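Local coordinates for Old Yellow Enzyme (Pichia, PDB 6AGZ), which catalyses the asymmetric reduction of enone compounds with bound flavin mononucleotide, probably drawing its electrons from a nicotinamide cofactor, at residues 367-372 with 380-385; 34-39 with 345-350. All coordinates share one frame; numbering follows the deposited sequence.

Contact 1. Residues 367-372 with 380-385; sequences RSRFYK and LTWGKY. With FMN (flavin mononucleotide), chain C.
R369 reaches across to T381 and W382 with the two ends of its guanidinium. R369 NH1 lies 3.9 Å from W382 CH2, at the far corner of the indole, and the guanidinium and ring planes are 68° apart. R369 NH2 approaches T381 OG1 no closer than 3.8 Å, and a water fills in between the two. The water bonds to the hydroxyl and weakly to NH2. It also sits over the centre of the indole, 3.2 Å above its plane. The arginine is positioned by charge: D377 holds NH2 and D366 holds NH1 in salt bridges, while the T381 hydroxyl is bonded to the backbone N of G378. F370, next in sequence, turns to the flavin instead. Its CG is anti to the carbonyl carbon (chi1 -77°), which puts F370 CD2 3.5 Å from FMN C7M. R367 wraps this phenyl: R367 CA lies over one face. F370 CE2 points at the face of the R367 guanidinium, 3.6 Å above its plane, and R367 NH2 lies at the phenyl edge, in its plane. An alanine in place of F370 would probably leave the R367 guanidinium without its support and open a gap beside the two flavin methyls. Y371 OH lies 3.2 Å from FMN C7M. R367, F370 and Y371 thus belong to the FMN pocket of this old yellow enzyme, closing round the isoalloxazine's dimethylbenzene end with the loop that follows helix 352-358, beyond the last barrel strand.

Contact 2. Residues 34-39 with 345-350; sequences TTRFRN and YFTSNP. With FMN (flavin mononucleotide), chain C.
T34 and T347 mark the nearest approach of the backbones, with their CA atoms 8.3 Å apart, where an irregular loop passes a short, weakly bonded helix. Side chains close the distance. The methyls meet, T34 CG2 standing 4.0 Å from T347 CG2. On its other flank, T34 CG2 lies 3.6 Å from FMN C6, so one methyl packs against both the helix and the flavin. The T34 hydroxyl is turned to S343 OG and P32 O. T347 keeps its hydroxyl between the backbone N and the carbonyl carbon (chi1 65°). There OG1 bonds to R344 O, one turn back, leaving CB and CG2 to face R36. R36 NH1 comes to 3.7 Å from T347 CB. The same nitrogen gives a hydrogen bond to a water in the guanidinium plane, and this water probably donates to T347 O. The water thus probably links the arginine to the helix backbone, although no direct bond crosses. The rest of the guanidinium is also used: NE goes to F370 O, and NH2 to R369 O and G378 O. R38 NH1 donates to R36 O at 2.8 Å, with an N-H...O angle of 149°. T35 turns its OG1 to the flavin and donates to FMN O4 at 2.6 Å, a bond that probably tunes the flavin, as in related old yellow enzymes. The loop follows strand 29-31, the first of the TIM barrel, and helix 344-348 follows strand 338-341, the last; the contact therefore bridges the seam where the barrel closes, with helix 47-57 packed against both segments.

Both contacts are buried, but contact 2 lies deeper, with its centre about 13 Å from that of the chain against about 19 Å for contact 1. Contact 2 joins loop 34-39 to helix 344-348 across the closure of the barrel. Contact 1 joins two parts of one long loop outside it. The chemistry differs accordingly: methyl packing and backbone carbonyls in contact 2, carboxylate partners in contact 1. They meet directly. F370 O probably also accepts a hydrogen bond from R38 NH1, and W382 CD1 packs on T347 O. Both touch FMN, contact 1 at the methyl end and contact 2 along C6, N5 and O4.

Contact 1. Residues 367-372 with 380-385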
# COMPACT_ATOMS: atom_id res chain seq x y z
N ARG A 367 19.45 7.13 -27.80
CA ARG A 367 19.19 5.77 -27.36
C ARG A 367 19.90 4.74 -28.23
O ARG A 367 20.27 3.66 -27.74
CB ARG A 367 17.68 5.51 -27.35
CG ARG A 367 17.28 4.05 -27.32
CD ARG A 367 15.80 3.86 -27.01
NE ARG A 367 15.49 4.19 -25.62
CZ ARG A 367 15.71 3.38 -24.60
NH1 ARG A 367 16.24 2.18 -24.80
NH2 ARG A 367 15.41 3.76 -23.36
N SER A 368 20.12 5.05 -29.51
CA SER A 368 20.73 4.09 -30.42
C SER A 368 22.14 3.70 -30.00
O SER A 368 22.67 2.70 -30.49
CB SER A 368 20.75 4.64 -31.84
OG SER A 368 21.71 5.68 -31.97
N ARG A 369 22.77 4.48 -29.12
CA ARG A 369 24.13 4.18 -28.65
C ARG A 369 24.17 3.91 -27.15
O ARG A 369 25.25 3.94 -26.55
CB ARG A 369 25.08 5.33 -29.01
CG ARG A 369 25.61 5.23 -30.44
CD ARG A 369 25.31 6.48 -31.25
NE ARG A 369 26.49 7.30 -31.49
CZ ARG A 369 26.59 8.59 -31.18
NH1 ARG A 369 25.56 9.22 -30.63
NH2 ARG A 369 27.71 9.25 -31.43
N PHE A 370 23.01 3.64 -26.54
CA PHE A 370 22.99 3.23 -25.13
C PHE A 370 23.81 1.96 -24.92
O PHE A 370 24.62 1.88 -23.98
CB PHE A 370 21.55 3.02 -24.66
CG PHE A 370 20.80 4.29 -24.38
CD1 PHE A 370 21.43 5.51 -24.39
CD2 PHE A 370 19.44 4.24 -24.10
CE1 PHE A 370 20.73 6.68 -24.13
CE2 PHE A 370 18.73 5.40 -23.84
CZ PHE A 370 19.37 6.62 -23.85
N TYR A 371 23.61 0.96 -25.78
CA TYR A 371 24.18 -0.36 -25.59
C TYR A 371 25.18 -0.72 -26.70
O TYR A 371 25.36 -1.89 -27.02
CB TYR A 371 23.08 -1.42 -25.52
CG TYR A 371 22.03 -1.14 -24.47
CD1 TYR A 371 22.32 -1.25 -23.12
CD2 TYR A 371 20.74 -0.78 -24.83
CE1 TYR A 371 21.35 -1.00 -22.16
CE2 TYR A 371 19.77 -0.53 -23.88
CZ TYR A 371 20.08 -0.64 -22.54
OH TYR A 371 19.12 -0.39 -21.59
N LYS A 372 25.84 0.28 -27.28
CA LYS A 372 26.85 0.02 -28.30
C LYS A 372 28.05 -0.64 -27.63
O LYS A 372 28.83 0.03 -26.94
CB LYS A 372 27.24 1.31 -29.01
CG LYS A 372 27.78 1.10 -30.42
CD LYS A 372 28.03 2.43 -31.12
CE LYS A 372 27.89 2.30 -32.63
NZ LYS A 372 29.02 1.53 -33.24
N LEU A 380 31.86 8.47 -24.99
CA LEU A 380 32.78 9.53 -24.62
C LEU A 380 32.80 10.67 -25.64
O LEU A 380 33.60 11.59 -25.50
CB LEU A 380 34.19 8.98 -24.43
CG LEU A 380 34.43 8.06 -23.24
CD1 LEU A 380 35.87 7.56 -23.23
CD2 LEU A 380 34.11 8.78 -21.94
N THR A 381 31.94 10.62 -26.65
CA THR A 381 31.93 11.63 -27.70
C THR A 381 31.17 12.89 -27.31
O THR A 381 31.22 13.87 -28.06
CB THR A 381 31.32 11.05 -28.98
OG1 THR A 381 30.14 10.30 -28.66
CG2 THR A 381 32.31 10.14 -29.69
N TRP A 382 30.48 12.89 -26.18
CA TRP A 382 29.70 14.04 -25.77
C TRP A 382 30.60 15.15 -25.25
O TRP A 382 31.52 14.91 -24.47
CB TRP A 382 28.68 13.65 -24.70
CG TRP A 382 27.85 12.47 -25.08
CD1 TRP A 382 27.95 11.20 -24.59
CD2 TRP A 382 26.79 12.44 -26.04
NE1 TRP A 382 27.02 10.39 -25.18
CE2 TRP A 382 26.30 11.13 -26.08
CE3 TRP A 382 26.21 13.41 -26.88
CZ2 TRP A 382 25.25 10.74 -26.92
CZ3 TRP A 382 25.18 13.02 -27.71
CH2 TRP A 382 24.70 11.71 -27.72
N GLY A 383 30.32 16.38 -25.69
CA GLY A 383 31.04 17.53 -25.19
C GLY A 383 30.35 18.17 -24.00
O GLY A 383 29.21 17.87 -23.67
N LYS A 384 31.09 19.06 -23.34
CA LYS A 384 30.50 19.88 -22.30
C LYS A 384 29.55 20.90 -22.93
O LYS A 384 29.35 20.93 -24.14
CB LYS A 384 31.60 20.57 -21.48
CG LYS A 384 32.60 19.61 -20.85
CD LYS A 384 32.77 19.90 -19.36
CE LYS A 384 34.06 19.31 -18.82
NZ LYS A 384 33.94 17.85 -18.54
N TYR A 385 28.94 21.72 -22.08
CA TYR A 385 28.03 22.75 -22.58
C TYR A 385 28.74 23.67 -23.56
O TYR A 385 29.86 24.12 -23.31
CB TYR A 385 27.44 23.56 -21.43
CG TYR A 385 26.79 24.85 -21.89
CD1 TYR A 385 25.56 24.83 -22.54
CD2 TYR A 385 27.41 26.07 -21.69
CE1 TYR A 385 24.97 26.00 -22.98
CE2 TYR A 385 26.83 27.25 -22.12
CZ TYR A 385 25.61 27.21 -22.76
OH TYR A 385 25.02 28.38 -23.19
N1 FMN C . 18.29 0.87 -13.87
C2 FMN C . 18.87 -0.00 -12.98
O2 FMN C . 18.40 -0.14 -11.85
N3 FMN C . 19.99 -0.73 -13.34
C4 FMN C . 20.53 -0.57 -14.60
O4 FMN C . 21.53 -1.21 -14.93
C4A FMN C . 19.94 0.30 -15.50
N5 FMN C . 20.48 0.45 -16.76
C5A FMN C . 19.91 1.32 -17.66
C6 FMN C . 20.46 1.47 -18.92
C7 FMN C . 19.89 2.34 -19.84
C7M FMN C . 20.48 2.50 -21.20
C8 FMN C . 18.76 3.08 -19.49
C8M FMN C . 18.14 4.02 -20.47
C9 FMN C . 18.21 2.93 -18.22
C9A FMN C . 18.78 2.05 -17.30
N10 FMN C . 18.24 1.90 -16.04
C10 FMN C . 18.82 1.03 -15.14
C1' FMN C . 17.02 2.70 -15.64
C2' FMN C . 17.51 4.06 -15.14
O2' FMN C . 18.32 3.88 -14.01
C3' FMN C . 16.37 5.03 -14.82
O3' FMN C . 15.60 4.53 -13.75
C4' FMN C . 15.49 5.27 -16.04
O4' FMN C . 16.29 5.53 -17.16
C5' FMN C . 14.54 6.44 -15.83
O5' FMN C . 15.28 7.59 -15.48
P FMN C . 15.43 8.80 -16.53
O1P FMN C . 14.06 9.21 -17.01
O2P FMN C . 16.10 9.98 -15.86
O3P FMN C . 16.27 8.34 -17.70
O HOH W 1 27.87 11.33 -29.09

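Contact 2. Residues 34-39 with 345-350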
# COMPACT_ATOMS: atom_id res chain seq x y z
N THR A 34 23.11 2.92 -14.80
CA THR A 34 22.83 2.95 -16.23
C THR A 34 23.77 1.98 -16.93
O THR A 34 24.97 2.26 -17.05
CB THR A 34 22.97 4.36 -16.80
OG1 THR A 34 22.19 5.27 -16.01
CG2 THR A 34 22.49 4.41 -18.24
N THR A 35 23.23 0.87 -17.40
CA THR A 35 24.02 -0.15 -18.09
C THR A 35 24.45 0.35 -19.46
O THR A 35 23.63 0.85 -20.24
CB THR A 35 23.21 -1.44 -18.21
OG1 THR A 35 23.01 -2.01 -16.91
CG2 THR A 35 23.93 -2.44 -19.11
N ARG A 36 25.74 0.20 -19.77
CA ARG A 36 26.29 0.67 -21.04
C ARG A 36 27.12 -0.36 -21.78
O ARG A 36 27.35 -0.18 -22.99
CB ARG A 36 27.15 1.93 -20.82
CG ARG A 36 26.43 3.07 -20.13
CD ARG A 36 25.21 3.53 -20.91
NE ARG A 36 25.53 3.88 -22.29
CZ ARG A 36 26.03 5.06 -22.66
NH1 ARG A 36 26.26 6.00 -21.75
NH2 ARG A 36 26.30 5.30 -23.93
N PHE A 37 27.59 -1.43 -21.12
CA PHE A 37 28.34 -2.51 -21.77
C PHE A 37 29.64 -2.00 -22.39
O PHE A 37 29.97 -2.30 -23.54
CB PHE A 37 27.49 -3.23 -22.81
CG PHE A 37 26.30 -3.95 -22.23
CD1 PHE A 37 26.43 -4.71 -21.08
CD2 PHE A 37 25.06 -3.86 -22.84
CE1 PHE A 37 25.34 -5.37 -20.55
CE2 PHE A 37 23.97 -4.52 -22.31
CZ PHE A 37 24.11 -5.28 -21.17
N ARG A 38 30.40 -1.23 -21.61
CA ARG A 38 31.72 -0.77 -22.03
C ARG A 38 32.84 -1.42 -21.23
O ARG A 38 33.95 -0.89 -21.17
CB ARG A 38 31.81 0.76 -21.93
CG ARG A 38 31.56 1.49 -23.24
CD ARG A 38 30.10 1.38 -23.67
NE ARG A 38 29.81 2.23 -24.82
CZ ARG A 38 28.58 2.52 -25.25
NH1 ARG A 38 27.53 2.03 -24.62
NH2 ARG A 38 28.41 3.30 -26.31
N ASN A 39 32.57 -2.57 -20.61
CA ASN A 39 33.60 -3.38 -19.99
C ASN A 39 34.23 -4.30 -21.04
O ASN A 39 33.73 -4.45 -22.15
CB ASN A 39 33.03 -4.21 -18.84
CG ASN A 39 32.33 -3.36 -17.79
OD1 ASN A 39 32.91 -3.03 -16.76
ND2 ASN A 39 31.08 -3.00 -18.06
N TYR A 345 19.54 11.65 -19.64
CA TYR A 345 20.21 12.91 -19.95
C TYR A 345 21.61 12.98 -19.35
O TYR A 345 22.44 13.76 -19.84
CB TYR A 345 19.37 14.09 -19.47
CG TYR A 345 18.28 14.46 -20.44
CD1 TYR A 345 18.57 15.10 -21.64
CD2 TYR A 345 16.95 14.14 -20.17
CE1 TYR A 345 17.57 15.43 -22.53
CE2 TYR A 345 15.95 14.47 -21.06
CZ TYR A 345 16.26 15.11 -22.24
OH TYR A 345 15.26 15.44 -23.12
N PHE A 346 21.90 12.19 -18.31
CA PHE A 346 23.26 12.16 -17.78
C PHE A 346 24.21 11.46 -18.74
O PHE A 346 25.41 11.74 -18.73
CB PHE A 346 23.27 11.47 -16.42
CG PHE A 346 24.10 12.19 -15.38
CD1 PHE A 346 25.32 12.74 -15.71
CD2 PHE A 346 23.64 12.32 -14.08
CE1 PHE A 346 26.07 13.41 -14.76
CE2 PHE A 346 24.39 12.98 -13.13
CZ PHE A 346 25.61 13.52 -13.47
N THR A 347 23.69 10.56 -19.58
CA THR A 347 24.54 9.88 -20.56
C THR A 347 25.06 10.85 -21.61
O THR A 347 26.21 10.74 -22.04
CB THR A 347 23.77 8.74 -21.22
OG1 THR A 347 22.68 9.27 -21.99
CG2 THR A 347 23.22 7.78 -20.17
N SER A 348 24.23 11.80 -22.04
CA SER A 348 24.59 12.74 -23.09
C SER A 348 25.05 14.09 -22.55
O SER A 348 25.43 14.96 -23.34
CB SER A 348 23.41 12.93 -24.04
OG SER A 348 22.28 13.46 -23.36
N ASN A 349 25.02 14.28 -21.24
CA ASN A 349 25.44 15.53 -20.60
C ASN A 349 26.39 15.20 -19.46
O ASN A 349 25.96 15.01 -18.32
CB ASN A 349 24.24 16.33 -20.10
CG ASN A 349 23.29 16.72 -21.22
OD1 ASN A 349 22.43 15.95 -21.63
ND2 ASN A 349 23.45 17.94 -21.72
N PRO A 350 27.69 15.11 -19.74
CA PRO A 350 28.65 14.84 -18.66
C PRO A 350 28.71 15.94 -17.61
O PRO A 350 29.07 15.67 -16.46
CB PRO A 350 29.99 14.69 -19.39
CG PRO A 350 29.81 15.45 -20.66
CD PRO A 350 28.36 15.26 -21.04
N1 FMN C . 18.29 0.87 -13.87
C2 FMN C . 18.87 -0.00 -12.98
O2 FMN C . 18.40 -0.14 -11.85
N3 FMN C . 19.99 -0.73 -13.34
C4 FMN C . 20.53 -0.57 -14.60
O4 FMN C . 21.53 -1.21 -14.93
C4A FMN C . 19.94 0.30 -15.50
N5 FMN C . 20.48 0.45 -16.76
C5A FMN C . 19.91 1.32 -17.66
C6 FMN C . 20.46 1.47 -18.92
C7 FMN C . 19.89 2.34 -19.84
C7M FMN C . 20.48 2.50 -21.20
C8 FMN C . 18.76 3.08 -19.49
C8M FMN C . 18.14 4.02 -20.47
C9 FMN C . 18.21 2.93 -18.22
C9A FMN C . 18.78 2.05 -17.30
N10 FMN C . 18.24 1.90 -16.04
C10 FMN C . 18.82 1.03 -15.14
C1' FMN C . 17.02 2.70 -15.64
C2' FMN C . 17.51 4.06 -15.14
O2' FMN C . 18.32 3.88 -14.01
C3' FMN C . 16.37 5.03 -14.82
O3' FMN C . 15.60 4.53 -13.75
C4' FMN C . 15.49 5.27 -16.04
O4' FMN C . 16.29 5.53 -17.16
C5' FMN C . 14.54 6.44 -15.83
O5' FMN C . 15.28 7.59 -15.48
P FMN C . 15.43 8.80 -16.53
O1P FMN C . 14.06 9.21 -17.01
O2P FMN C . 16.10 9.98 -15.86
O3P FMN C . 16.27 8.34 -17.70
O HOH W 2 27.58 8.41 -22.73